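Local coordinates for protein putative cell surface hydrolase (Lactobacillus plantarum, PDB 3LP5) that is probably a cell-surface hydrolase of the alpha/beta-hydrolase fold, whose substrate is not established, at residues R3-S14 with N59-N70; K33-T41 with K49-N57. One frame throughout, in Å; residues are numbered along the deposited sequence.

Overall arrangement
Both contacts pair strands of one mixed sheet, and strands 37-42 and 62-67, one from each, are neighbours in it. Contact 1 (3-14 with 59-70) joins two parallel central strands, with mostly buried apolar side chains, Met9 and Phe62 on one face and isoleucines on the other. Contact 2 (33-41 with 49-57) is the antiparallel hairpin at one edge of the sheet, about 10 Å away between centres; lysines, serines and a tyrosine replace much of the apolar lining, and a sodium ion is bound at the start of 33-41, away from the pairing. In sequence the hairpin falls between the two strands of contact 1. The contacts meet directly where Phe62 stacks on His35 and Glu60 O accepts a hydrogen bond from His35 ND1.

Contact 1. Residues R3-S14 with N59-N70; sequences RMAPVIMVPGSS and NEPFIVIGFANN
Val7, Ile8 and Met9 pair in parallel with Phe62, Ile63 and Val64 near the middle of the alpha/beta-hydrolase sheet, the strands running 26° apart. Bonds pass in both directions: Met9 N gives its hydrogen to Ile63 O at 2.8 Å, and Met9 O receives Ile65 N. Val7 is likewise gripped through both backbone polar atoms, by Pro61 O and Ile63 N. Before the strands proper, Ala5 N reaches Asn59 O at 2.9 Å.

The two faces are lined differently. On one, CG of Met9 stands anti to its carbonyl carbon (chi1 -49°) and SD continues extended from it, which sets SD obliquely to the Phe62 ring, 5.0 Å from its centroid and 27° off the normal, a Met-aromatic contact. Val7 lies alongside the same ring, its CB 3.9 Å from Phe62 CD1. Helix 17-30 closes this side, with Ile24 on Met9 and Leu27 on Phe62. On the other face aliphatic side chains pack: Ile8 CG2 presses on Ile65 CD1 at 3.4 Å, tighter than usual for carbons, while Ile63 CD1 rests on Pro6 CB at 3.6 Å. Helix 74-92 packs here through Leu84 and Ala87 against Ile65.

Strand 7-10 is also bonded on its far edge to strand 99-105, and the Val10 side chain touches the GxSxG segment around Ser106, consistent with a nucleophile elbow. Beyond the strands, where the chains lead into loops, water replaces direct bonding. One water receives a hydrogen from Asn70 ND2 at 2.6 Å and lies within hydrogen-bonding distance of Gly12 O, one of several acceptors around it; a second accepts from Ser14 N and donates to Asn70 OD1, at 3.2 Å from that oxygen.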
loop_
_atom_site.group_PDB
_atom_site.type_symbol
_atom_site.label_atom_id
_atom_site.label_comp_id
_atom_site.label_asym_id
_atom_site.label_seq_id
_atom_site.Cartn_x
_atom_site.Cartn_y
_atom_site.Cartn_z
ATOM N N ARG A 3 0.206 22.258 -2.074
ATOM C CA ARG A 3 1.416 21.953 -2.828
ATOM C C ARG A 3 2.067 20.652 -2.404
ATOM O O ARG A 3 2.577 19.945 -3.257
ATOM C CB ARG A 3 2.411 23.116 -2.808
ATOM C CG ARG A 3 2.069 24.147 -3.879
ATOM C CD ARG A 3 2.767 23.947 -5.276
ATOM N NE ARG A 3 2.520 25.140 -6.099
ATOM C CZ ARG A 3 3.085 26.343 -5.901
ATOM N NH1 ARG A 3 3.968 26.547 -4.920
ATOM N NH2 ARG A 3 2.775 27.362 -6.694
ATOM N N MET A 4 2.072 20.351 -1.103
ATOM C CA MET A 4 2.596 19.055 -0.625
ATOM C C MET A 4 1.549 17.969 -0.848
ATOM O O MET A 4 0.360 18.168 -0.474
ATOM C CB MET A 4 3.017 19.084 0.865
ATOM C CG MET A 4 3.682 17.788 1.377
ATOM S SD MET A 4 3.862 17.607 3.202
ATOM C CE MET A 4 2.229 18.066 3.673
ATOM N N ALA A 5 1.961 16.878 -1.515
ATOM C CA ALA A 5 1.197 15.627 -1.508
ATOM C C ALA A 5 2.119 14.444 -1.236
ATOM O O ALA A 5 2.815 13.978 -2.115
ATOM C CB ALA A 5 0.396 15.426 -2.818
ATOM N N PRO A 6 2.116 13.943 -0.004
ATOM C CA PRO A 6 3.103 12.957 0.405
ATOM C C PRO A 6 2.723 11.591 -0.181
ATOM O O PRO A 6 1.588 11.419 -0.582
ATOM C CB PRO A 6 3.007 12.980 1.910
ATOM C CG PRO A 6 1.560 13.391 2.196
ATOM C CD PRO A 6 1.155 14.285 1.057
ATOM N N VAL A 7 3.699 10.702 -0.362
ATOM C CA VAL A 7 3.389 9.327 -0.689
ATOM C C VAL A 7 3.529 8.539 0.652
ATOM O O VAL A 7 4.660 8.378 1.175
ATOM C CB VAL A 7 4.373 8.765 -1.683
ATOM C CG1 VAL A 7 3.976 7.326 -2.081
ATOM C CG2 VAL A 7 4.462 9.652 -2.880
ATOM N N ILE A 8 2.416 8.082 1.220
ATOM C CA ILE A 8 2.433 7.385 2.529
ATOM C C ILE A 8 2.502 5.856 2.374
ATOM O O ILE A 8 1.686 5.295 1.690
ATOM C CB ILE A 8 1.228 7.826 3.401
ATOM C CG1 ILE A 8 1.211 9.371 3.462
ATOM C CG2 ILE A 8 1.342 7.216 4.816
ATOM C CD1 ILE A 8 -0.073 10.068 4.097
ATOM N N MET A 9 3.546 5.215 2.925
ATOM C CA MET A 9 3.845 3.808 2.632
ATOM C C MET A 9 3.754 2.999 3.911
ATOM O O MET A 9 4.305 3.395 4.960
ATOM C CB MET A 9 5.252 3.641 2.028
ATOM C CG MET A 9 5.586 4.658 0.789
ATOM S SD MET A 9 7.362 4.599 0.291
ATOM C CE MET A 9 7.918 5.974 1.276
ATOM N N VAL A 10 3.076 1.857 3.834
ATOM C CA VAL A 10 2.799 1.021 5.008
ATOM C C VAL A 10 3.192 -0.385 4.665
ATOM O O VAL A 10 2.680 -0.984 3.698
ATOM C CB VAL A 10 1.277 0.991 5.387
ATOM C CG1 VAL A 10 1.042 0.053 6.601
ATOM C CG2 VAL A 10 0.783 2.417 5.738
ATOM N N PRO A 11 4.132 -0.917 5.423
ATOM C CA PRO A 11 4.654 -2.213 5.094
ATOM C C PRO A 11 3.856 -3.319 5.820
ATOM O O PRO A 11 2.851 -3.032 6.434
ATOM C CB PRO A 11 6.109 -2.114 5.588
ATOM C CG PRO A 11 5.964 -1.322 6.922
ATOM C CD PRO A 11 4.842 -0.283 6.554
ATOM N N GLY A 12 4.251 -4.570 5.661
ATOM C CA GLY A 12 3.570 -5.716 6.248
ATOM C C GLY A 12 4.350 -6.304 7.414
ATOM O O GLY A 12 5.012 -5.592 8.163
ATOM N N SER A 13 4.303 -7.620 7.560
ATOM C CA SER A 13 4.992 -8.276 8.662
ATOM C C SER A 13 6.504 -8.407 8.450
ATOM O O SER A 13 7.022 -8.098 7.367
ATOM C CB SER A 13 4.364 -9.642 8.876
ATOM O OG SER A 13 4.530 -10.424 7.714
ATOM N N SER A 14 7.221 -8.861 9.468
ATOM C CA SER A 14 8.668 -8.843 9.358
ATOM C C SER A 14 9.292 -9.742 8.268
ATOM O O SER A 14 10.361 -9.400 7.754
ATOM C CB SER A 14 9.388 -8.972 10.714
ATOM O OG SER A 14 9.278 -10.270 11.219
ATOM N N ASN A 59 7.667 18.814 -2.307
ATOM C CA ASN A 59 6.270 18.713 -2.701
ATOM C C ASN A 59 5.768 17.233 -2.629
ATOM O O ASN A 59 4.581 16.987 -2.644
ATOM C CB ASN A 59 6.104 19.154 -4.166
ATOM C CG ASN A 59 6.446 20.634 -4.411
ATOM O OD1 ASN A 59 6.427 21.496 -3.483
ATOM N ND2 ASN A 59 6.730 20.954 -5.704
ATOM N N GLU A 60 6.688 16.276 -2.581
ATOM C CA GLU A 60 6.322 14.845 -2.629
ATOM C C GLU A 60 7.168 13.987 -1.689
ATOM O O GLU A 60 7.966 13.131 -2.134
ATOM C CB GLU A 60 6.415 14.360 -4.062
ATOM C CG GLU A 60 5.685 13.102 -4.298
ATOM C CD GLU A 60 5.543 12.891 -5.784
ATOM O OE1 GLU A 60 4.467 13.209 -6.329
ATOM O OE2 GLU A 60 6.557 12.487 -6.412
ATOM N N PRO A 61 7.027 14.232 -0.360
ATOM C CA PRO A 61 7.835 13.448 0.548
ATOM C C PRO A 61 7.284 12.019 0.685
ATOM O O PRO A 61 6.074 11.796 0.511
ATOM C CB PRO A 61 7.706 14.205 1.882
ATOM C CG PRO A 61 6.372 14.941 1.750
ATOM C CD PRO A 61 6.292 15.315 0.321
ATOM N N PHE A 62 8.199 11.085 0.965
ATOM C CA PHE A 62 7.846 9.711 1.256
ATOM C C PHE A 62 7.689 9.643 2.755
ATOM O O PHE A 62 8.613 10.010 3.506
ATOM C CB PHE A 62 8.991 8.761 0.856
ATOM C CG PHE A 62 9.225 8.626 -0.654
ATOM C CD1 PHE A 62 8.284 9.078 -1.590
ATOM C CD2 PHE A 62 10.380 7.990 -1.124
ATOM C CE1 PHE A 62 8.478 8.921 -2.974
ATOM C CE2 PHE A 62 10.609 7.854 -2.520
ATOM C CZ PHE A 62 9.660 8.318 -3.433
ATOM N N ILE A 63 6.554 9.180 3.219
ATOM C CA ILE A 63 6.385 8.980 4.646
ATOM C C ILE A 63 6.112 7.472 4.918
ATOM O O ILE A 63 5.123 6.933 4.406
ATOM C CB ILE A 63 5.267 9.880 5.142
ATOM C CG1 ILE A 63 5.562 11.354 4.771
ATOM C CG2 ILE A 63 5.120 9.732 6.656
ATOM C CD1 ILE A 63 4.346 12.316 5.177
ATOM N N VAL A 64 7.001 6.780 5.661
ATOM C CA VAL A 64 6.771 5.368 5.984
ATOM C C VAL A 64 6.063 5.367 7.312
ATOM O O VAL A 64 6.514 6.041 8.247
ATOM C CB VAL A 64 8.103 4.586 6.130
ATOM C CG1 VAL A 64 7.877 3.070 6.574
ATOM C CG2 VAL A 64 8.860 4.634 4.814
ATOM N N ILE A 65 4.975 4.624 7.411
ATOM C CA ILE A 65 4.300 4.424 8.688
ATOM C C ILE A 65 4.255 2.941 8.973
ATOM O O ILE A 65 3.586 2.209 8.228
ATOM C CB ILE A 65 2.842 4.999 8.696
ATOM C CG1 ILE A 65 2.856 6.489 8.368
ATOM C CG2 ILE A 65 2.164 4.705 10.084
ATOM C CD1 ILE A 65 1.496 7.087 8.241
ATOM N N GLY A 66 4.975 2.487 10.012
ATOM C CA GLY A 66 4.850 1.099 10.440
ATOM C C GLY A 66 4.573 0.984 11.915
ATOM O O GLY A 66 4.304 1.992 12.614
ATOM N N PHE A 67 4.583 -0.241 12.390
ATOM C CA PHE A 67 4.054 -0.528 13.740
ATOM C C PHE A 67 4.998 -1.414 14.513
ATOM O O PHE A 67 5.492 -2.392 13.938
ATOM C CB PHE A 67 2.681 -1.211 13.593
ATOM C CG PHE A 67 1.793 -0.548 12.578
ATOM C CD1 PHE A 67 1.176 0.662 12.866
ATOM C CD2 PHE A 67 1.646 -1.112 11.287
ATOM C CE1 PHE A 67 0.372 1.309 11.909
ATOM C CE2 PHE A 67 0.879 -0.492 10.342
ATOM C CZ PHE A 67 0.247 0.754 10.635
ATOM N N ALA A 68 5.179 -1.136 15.820
ATOM C CA ALA A 68 5.938 -2.022 16.707
ATOM C C ALA A 68 5.266 -3.379 16.619
ATOM O O ALA A 68 5.960 -4.402 16.471
ATOM C CB ALA A 68 5.938 -1.533 18.186
ATOM N N ASN A 69 3.927 -3.409 16.665
ATOM C CA ASN A 69 3.235 -4.709 16.470
ATOM C C ASN A 69 2.839 -4.796 15.017
ATOM O O ASN A 69 1.754 -4.266 14.607
ATOM C CB ASN A 69 1.981 -4.888 17.360
ATOM C CG ASN A 69 1.122 -6.118 16.942
ATOM O OD1 ASN A 69 1.463 -6.855 15.988
ATOM N ND2 ASN A 69 -0.022 -6.322 17.631
ATOM N N ASN A 70 3.717 -5.426 14.221
ATOM C CA ASN A 70 3.457 -5.577 12.771
ATOM C C ASN A 70 3.072 -6.992 12.370
ATOM O O ASN A 70 3.233 -7.372 11.207
ATOM C CB ASN A 70 4.662 -5.100 11.915
ATOM C CG ASN A 70 5.939 -5.908 12.211
ATOM O OD1 ASN A 70 5.971 -6.683 13.132
ATOM N ND2 ASN A 70 6.965 -5.703 11.442
HETATM O O HOH W 1 6.971 -4.117 9.337
HETATM O O HOH W 2 6.048 -9.597 11.838
#

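Contact 2. Residues K33-T41 with K49-N57; sequences KKHSVLKLT and KYSGSIAAN. With NA (sodium ion), chain C.
Gly52 meets Leu38 with a positive phi of 78°, and there the regular antiparallel pairing of strands 37-41 and 49-52 gives way. The CA of Gly52 comes to 3.6 Å from Val37 O. The next bond, Ser53 N to Val37 O, is long at 3.3 Å, and its donor sits above the carbonyl plane rather than on a lone pair. A water helps span this end, accepting from Val37 N and donating to Ser53 O.

Toward the turn the beta hairpin is regular. Lys39 and Ser51 form a hydrogen-bonded pair in which Lys39 N meets Ser51 O at 2.7 Å in an almost straight bond (179°) and Ser51 N bonds back to Lys39 O; Thr41 and Lys49 also exchange two bonds. A water that donates to Lys49 O lies 2.9 Å from Thr41 OG1. Leu40 and Tyr50, a non-hydrogen-bonded pair, lie side by side and point the same way, with Leu40 CG 3.6 Å from Tyr50 CE1. With CG anti to the backbone N (chi1 175°), Leu38 brings CD1 close to Ser51 O.

Past Gly52 the contact changes in kind. Ile54 crosses Leu38 at about a right angle, its CD1 a tight 3.3 Å from Leu38 CB. Ser36 OG accepts a hydrogen from Ala55 N at 3.2 Å and is also bonded to Asp58 OD2, giving this hydroxyl two partners.

At the start of the segment Lys33 O coordinates the sodium ion, as do the carbonyls of Gly28 and Thr31 and a water that accepts from His35 N. Strand 48-52 is the outermost strand on this side of the sheet; strand 37-42 separates it from strand 62-67, and helix 74-92 packs over Leu38, Leu40 and Tyr50 through Leu91, Ala87 and Ala90.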
loop_
_atom_site.group_PDB
_atom_site.type_symbol
_atom_site.label_atom_id
_atom_site.label_comp_id
_atom_site.label_asym_id
_atom_site.label_seq_id
_atom_site.Cartn_x
_atom_site.Cartn_y
_atom_site.Cartn_z
ATOM N N LYS A 33 14.076 13.024 -9.032
ATOM C CA LYS A 33 13.821 13.934 -7.929
ATOM C C LYS A 33 14.360 13.359 -6.563
ATOM O O LYS A 33 14.271 12.140 -6.310
ATOM C CB LYS A 33 12.286 14.019 -7.844
ATOM C CG LYS A 33 11.643 15.336 -7.475
ATOM C CD LYS A 33 11.064 16.028 -8.748
ATOM C CE LYS A 33 12.169 16.805 -9.564
ATOM N NZ LYS A 33 11.718 17.372 -10.905
ATOM N N LYS A 34 14.894 14.205 -5.682
ATOM C CA LYS A 34 15.158 13.759 -4.312
ATOM C C LYS A 34 13.813 13.780 -3.566
ATOM O O LYS A 34 13.128 14.812 -3.571
ATOM C CB LYS A 34 16.214 14.651 -3.627
ATOM C CG LYS A 34 16.779 14.083 -2.336
ATOM C CD LYS A 34 17.386 15.169 -1.426
ATOM C CE LYS A 34 17.040 14.928 0.118
ATOM N NZ LYS A 34 15.576 15.132 0.621
ATOM N N HIS A 35 13.400 12.641 -2.982
ATOM C CA HIS A 35 12.218 12.600 -2.129
ATOM C C HIS A 35 12.691 12.423 -0.687
ATOM O O HIS A 35 13.470 11.528 -0.391
ATOM C CB HIS A 35 11.289 11.447 -2.507
ATOM C CG HIS A 35 10.758 11.520 -3.909
ATOM N ND1 HIS A 35 9.549 12.114 -4.216
ATOM C CD2 HIS A 35 11.255 11.047 -5.080
ATOM C CE1 HIS A 35 9.340 12.028 -5.519
ATOM N NE2 HIS A 35 10.351 11.377 -6.066
ATOM N N SER A 36 12.261 13.310 0.210
ATOM C CA SER A 36 12.766 13.194 1.582
ATOM C C SER A 36 12.040 12.003 2.244
ATOM O O SER A 36 10.998 11.574 1.758
ATOM C CB SER A 36 12.693 14.549 2.302
ATOM O OG SER A 36 11.377 15.064 2.302
ATOM N N VAL A 37 12.635 11.369 3.241
ATOM C CA VAL A 37 12.026 10.192 3.868
ATOM C C VAL A 37 11.815 10.435 5.369
ATOM O O VAL A 37 12.766 10.598 6.083
ATOM C CB VAL A 37 12.888 8.951 3.695
ATOM C CG1 VAL A 37 12.293 7.746 4.469
ATOM C CG2 VAL A 37 13.083 8.609 2.221
ATOM N N LEU A 38 10.557 10.485 5.816
ATOM C CA LEU A 38 10.211 10.535 7.232
ATOM C C LEU A 38 9.628 9.176 7.663
ATOM O O LEU A 38 8.810 8.613 6.919
ATOM C CB LEU A 38 9.118 11.573 7.401
ATOM C CG LEU A 38 8.523 11.709 8.772
ATOM C CD1 LEU A 38 9.497 12.316 9.788
ATOM C CD2 LEU A 38 7.215 12.514 8.685
ATOM N N LYS A 39 10.063 8.613 8.797
ATOM C CA LYS A 39 9.575 7.283 9.243
ATOM C C LYS A 39 8.928 7.407 10.579
ATOM O O LYS A 39 9.561 7.951 11.503
ATOM C CB LYS A 39 10.698 6.244 9.404
ATOM C CG LYS A 39 11.345 5.817 8.125
ATOM C CD LYS A 39 11.728 4.314 8.148
ATOM C CE LYS A 39 12.470 3.873 6.825
ATOM N NZ LYS A 39 13.823 4.527 6.664
ATOM N N LEU A 40 7.697 6.892 10.689
ATOM C CA LEU A 40 6.965 6.833 11.952
ATOM C C LEU A 40 6.813 5.371 12.298
ATOM O O LEU A 40 6.480 4.528 11.417
ATOM C CB LEU A 40 5.570 7.445 11.836
ATOM C CG LEU A 40 5.343 8.947 11.894
ATOM C CD1 LEU A 40 6.120 9.723 10.744
ATOM C CD2 LEU A 40 3.776 9.256 11.859
ATOM N N THR A 41 7.064 5.062 13.571
ATOM C CA THR A 41 6.772 3.752 14.096
ATOM C C THR A 41 5.775 3.918 15.226
ATOM O O THR A 41 6.083 4.561 16.266
ATOM C CB THR A 41 8.036 3.087 14.669
ATOM O OG1 THR A 41 8.980 3.014 13.616
ATOM C CG2 THR A 41 7.736 1.615 15.068
ATOM N N LYS A 49 7.073 6.929 17.516
ATOM C CA LYS A 49 8.493 7.295 17.369
ATOM C C LYS A 49 8.780 7.804 15.959
ATOM O O LYS A 49 8.226 7.263 15.012
ATOM C CB LYS A 49 9.355 6.079 17.681
ATOM C CG LYS A 49 9.321 5.797 19.190
ATOM C CD LYS A 49 10.296 4.722 19.595
ATOM C CE LYS A 49 10.543 4.814 21.099
ATOM N NZ LYS A 49 12.043 4.688 21.359
ATOM N N TYR A 50 9.664 8.797 15.819
ATOM C CA TYR A 50 9.955 9.432 14.495
ATOM C C TYR A 50 11.403 9.348 14.112
ATOM O O TYR A 50 12.277 9.460 14.959
ATOM C CB TYR A 50 9.634 10.898 14.540
ATOM C CG TYR A 50 8.181 11.211 14.791
ATOM C CD1 TYR A 50 7.348 11.516 13.762
ATOM C CD2 TYR A 50 7.673 11.237 16.061
ATOM C CE1 TYR A 50 6.023 11.858 13.980
ATOM C CE2 TYR A 50 6.322 11.571 16.296
ATOM C CZ TYR A 50 5.522 11.878 15.235
ATOM O OH TYR A 50 4.186 12.188 15.425
ATOM N N SER A 51 11.647 9.160 12.835
ATOM C CA SER A 51 12.969 9.075 12.274
ATOM C C SER A 51 12.922 9.910 10.971
ATOM O O SER A 51 11.870 9.944 10.299
ATOM C CB SER A 51 13.209 7.590 11.957
ATOM O OG SER A 51 14.584 7.311 11.980
ATOM N N GLY A 52 14.020 10.582 10.610
ATOM C CA GLY A 52 14.145 11.283 9.307
ATOM C C GLY A 52 13.402 12.605 9.347
ATOM O O GLY A 52 13.187 13.157 10.446
ATOM N N SER A 53 12.986 13.115 8.166
ATOM C CA SER A 53 12.226 14.387 8.131
ATOM C C SER A 53 11.760 14.765 6.754
ATOM O O SER A 53 12.215 14.229 5.801
ATOM C CB SER A 53 13.089 15.545 8.676
ATOM O OG SER A 53 14.196 15.692 7.803
ATOM N N ILE A 54 10.833 15.711 6.672
ATOM C CA ILE A 54 10.359 16.252 5.415
ATOM C C ILE A 54 11.083 17.571 5.194
ATOM O O ILE A 54 11.009 18.473 6.055
ATOM C CB ILE A 54 8.809 16.522 5.496
ATOM C CG1 ILE A 54 8.004 15.252 5.843
ATOM C CG2 ILE A 54 8.277 17.185 4.223
ATOM C CD1 ILE A 54 8.549 14.009 5.258
ATOM N N ALA A 55 11.781 17.702 4.055
ATOM C CA ALA A 55 12.361 18.967 3.629
ATOM C C ALA A 55 11.246 19.997 3.483
ATOM O O ALA A 55 10.163 19.635 3.005
ATOM C CB ALA A 55 13.106 18.779 2.294
ATOM N N ALA A 56 11.488 21.268 3.864
ATOM C CA ALA A 56 10.397 22.284 3.839
ATOM C C ALA A 56 9.916 22.689 2.441
ATOM O O ALA A 56 8.805 23.217 2.287
ATOM C CB ALA A 56 10.741 23.509 4.647
ATOM N N ASN A 57 10.725 22.441 1.423
ATOM C CA ASN A 57 10.275 22.671 0.036
ATOM C C ASN A 57 9.944 21.399 -0.770
ATOM O O ASN A 57 9.727 21.483 -1.973
ATOM C CB ASN A 57 11.366 23.406 -0.732
ATOM C CG ASN A 57 12.689 22.658 -0.682
ATOM O OD1 ASN A 57 12.871 21.774 0.152
ATOM N ND2 ASN A 57 13.614 23.024 -1.552
HETATM NA NA NA C . 15.070 10.166 -5.958
HETATM O O HOH W 3 14.912 10.360 -3.610
HETATM O O HOH W 4 14.581 12.897 4.369
HETATM O O HOH W 5 10.270 5.533 13.274
#